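Local coordinates for protein beta-1,3-glucosyltransferase (Paecilomyces sp. J18, PDB 5JVV) that is a fungal carbohydrate-active enzyme, probably of the glycoside hydrolase family 16 type, with a beta-sandwich (jelly-roll) fold, at residues D79-G84 and F104-D109. Numbering follows the deposited sequence.
Sequences DKIDHG and FWTVGD
The carboxylate of Asp109 receives the ammonium group of Lys80 on the syn side of OD2, with NZ 23° out of the carboxylate plane. In this beta-sandwich, the other segment's loop, 79-84, carries a second flat pair, Asp82 and His83. His83 stacks its ring on Trp190. His83 ND1 donates a hydrogen bond to Asp82 OD1 at 3.0 Å, from above the Asp82 carboxylate plane, and His83 NE2 is hydrogen-bonded to Asp192 OD1. Residues 79-84 carry the chain from strand 70-77 in one sheet to strand 84-90 in the other. Strand 240-247 lies between strands 70-77 and 100-107, so the two segments meet through side chains alone.

At the outer end, the extended chain carries Lys80 NZ to 2.8 Å from Asp109 OD2 in a salt bridge; the two side chains cross at about a right angle. A weak second bond runs from NZ to OD1 of Asp109. The inner end is buried. Across the segments, its contact is between apolar side-chain carbons. Ile81 touches Met188 and Trp190 of one sheet and Leu241 of the other. Gln239 joins both segments: its backbone bonds that of Ile81, and its OE1 pairs with Thr106 OG1. The methyl of Thr106 faces the loop, with CG2 4.4 Å from Ile81 CD1.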
loop_
_atom_site.group_PDB
_atom_site.type_symbol
_atom_site.label_atom_id
_atom_site.label_comp_id
_atom_site.label_asym_id
_atom_site.label_seq_id
_atom_site.Cartn_x
_atom_site.Cartn_y
_atom_site.Cartn_z
ATOM N N ASP A 79 -13.124 4.147 10.729
ATOM C CA ASP A 79 -12.513 4.730 11.921
ATOM C C ASP A 79 -11.079 5.148 11.613
ATOM O O ASP A 79 -10.367 4.479 10.861
ATOM C CB ASP A 79 -12.546 3.745 13.091
ATOM C CG ASP A 79 -13.959 3.467 13.581
ATOM O OD1 ASP A 79 -14.848 4.325 13.371
ATOM O OD2 ASP A 79 -14.180 2.395 14.185
ATOM N N LYS A 80 -10.651 6.257 12.197
ATOM C CA LYS A 80 -9.311 6.752 11.938
ATOM C C LYS A 80 -8.321 6.328 13.019
ATOM O O LYS A 80 -8.701 6.025 14.150
ATOM C CB LYS A 80 -9.329 8.275 11.813
ATOM C CG LYS A 80 -10.180 8.781 10.660
ATOM C CD LYS A 80 -10.203 10.304 10.641
ATOM C CE LYS A 80 -10.885 10.840 9.381
ATOM N NZ LYS A 80 -10.959 12.333 9.405
ATOM N N ILE A 81 -7.043 6.305 12.657
ATOM C CA ILE A 81 -5.981 5.984 13.594
ATOM C C ILE A 81 -5.234 7.258 13.981
ATOM O O ILE A 81 -5.034 8.150 13.157
ATOM C CB ILE A 81 -4.996 4.965 12.988
ATOM C CG1 ILE A 81 -4.479 5.465 11.639
ATOM C CG2 ILE A 81 -5.671 3.599 12.820
ATOM C CD1 ILE A 81 -3.102 4.943 11.273
ATOM N N ASP A 82 -4.828 7.354 15.243
ATOM C CA ASP A 82 -4.092 8.530 15.699
ATOM C C ASP A 82 -2.992 8.105 16.650
ATOM O O ASP A 82 -3.241 7.862 17.837
ATOM C CB ASP A 82 -5.028 9.528 16.373
ATOM C CG ASP A 82 -4.356 10.862 16.652
ATOM O OD1 ASP A 82 -3.228 11.086 16.154
ATOM O OD2 ASP A 82 -4.970 11.696 17.351
ATOM N N HIS A 83 -1.773 8.033 16.115
ATOM C CA HIS A 83 -0.626 7.436 16.805
ATOM C C HIS A 83 -0.895 5.963 17.125
ATOM O O HIS A 83 -1.923 5.413 16.724
ATOM C CB HIS A 83 -0.253 8.219 18.068
ATOM C CG HIS A 83 0.234 9.614 17.799
ATOM N ND1 HIS A 83 -0.406 10.480 16.939
ATOM C CD2 HIS A 83 1.295 10.292 18.297
ATOM C CE1 HIS A 83 0.248 11.630 16.908
ATOM N NE2 HIS A 83 1.283 11.543 17.721
ATOM N N GLY A 84 0.037 5.317 17.815
ATOM C CA GLY A 84 -0.135 3.929 18.214
ATOM C C GLY A 84 0.544 2.951 17.272
ATOM O O GLY A 84 1.507 3.301 16.582
ATOM N N PHE A 104 -0.872 0.251 0.251
ATOM C CA PHE A 104 -1.401 0.245 1.608
ATOM C C PHE A 104 -0.866 1.529 2.219
ATOM O O PHE A 104 0.345 1.715 2.340
ATOM C CB PHE A 104 -0.904 -0.988 2.382
ATOM C CG PHE A 104 -1.252 -0.980 3.853
ATOM C CD1 PHE A 104 -2.474 -0.472 4.306
ATOM C CD2 PHE A 104 -0.372 -1.532 4.786
ATOM C CE1 PHE A 104 -2.794 -0.490 5.666
ATOM C CE2 PHE A 104 -0.675 -1.541 6.155
ATOM C CZ PHE A 104 -1.897 -1.023 6.590
ATOM N N TRP A 105 -1.759 2.446 2.567
ATOM C CA TRP A 105 -1.326 3.789 2.919
ATOM C C TRP A 105 -2.336 4.482 3.824
ATOM O O TRP A 105 -3.370 3.909 4.152
ATOM C CB TRP A 105 -1.039 4.599 1.644
ATOM C CG TRP A 105 -2.213 4.801 0.726
ATOM C CD1 TRP A 105 -2.907 3.843 0.033
ATOM C CD2 TRP A 105 -2.800 6.059 0.376
ATOM N NE1 TRP A 105 -3.893 4.441 -0.730
ATOM C CE2 TRP A 105 -3.849 5.797 -0.528
ATOM C CE3 TRP A 105 -2.532 7.385 0.734
ATOM C CZ2 TRP A 105 -4.641 6.818 -1.075
ATOM C CZ3 TRP A 105 -3.320 8.393 0.197
ATOM C CH2 TRP A 105 -4.360 8.105 -0.695
ATOM N N THR A 106 -2.016 5.701 4.255
ATOM C CA THR A 106 -2.905 6.445 5.144
ATOM C C THR A 106 -3.131 7.843 4.604
ATOM O O THR A 106 -2.239 8.437 4.004
ATOM C CB THR A 106 -2.363 6.527 6.604
ATOM O OG1 THR A 106 -1.406 7.591 6.718
ATOM C CG2 THR A 106 -1.732 5.196 7.049
ATOM N N VAL A 107 -4.332 8.363 4.812
ATOM C CA VAL A 107 -4.655 9.683 4.290
ATOM C C VAL A 107 -5.626 10.421 5.210
ATOM O O VAL A 107 -6.444 9.802 5.892
ATOM C CB VAL A 107 -5.238 9.563 2.866
ATOM C CG1 VAL A 107 -6.641 8.992 2.896
ATOM C CG2 VAL A 107 -5.200 10.905 2.141
ATOM N N GLY A 108 -5.524 11.747 5.230
ATOM C CA GLY A 108 -6.468 12.567 5.971
ATOM C C GLY A 108 -7.711 12.850 5.147
ATOM O O GLY A 108 -8.023 12.110 4.213
ATOM N N ASP A 109 -8.417 13.928 5.475
ATOM C CA ASP A 109 -9.687 14.223 4.812
ATOM C C ASP A 109 -9.507 14.877 3.447
ATOM O O ASP A 109 -10.441 14.922 2.647
ATOM C CB ASP A 109 -10.575 15.089 5.706
ATOM C CG ASP A 109 -11.006 14.370 6.966
ATOM O OD1 ASP A 109 -10.839 14.942 8.064
ATOM O OD2 ASP A 109 -11.509 13.231 6.856
#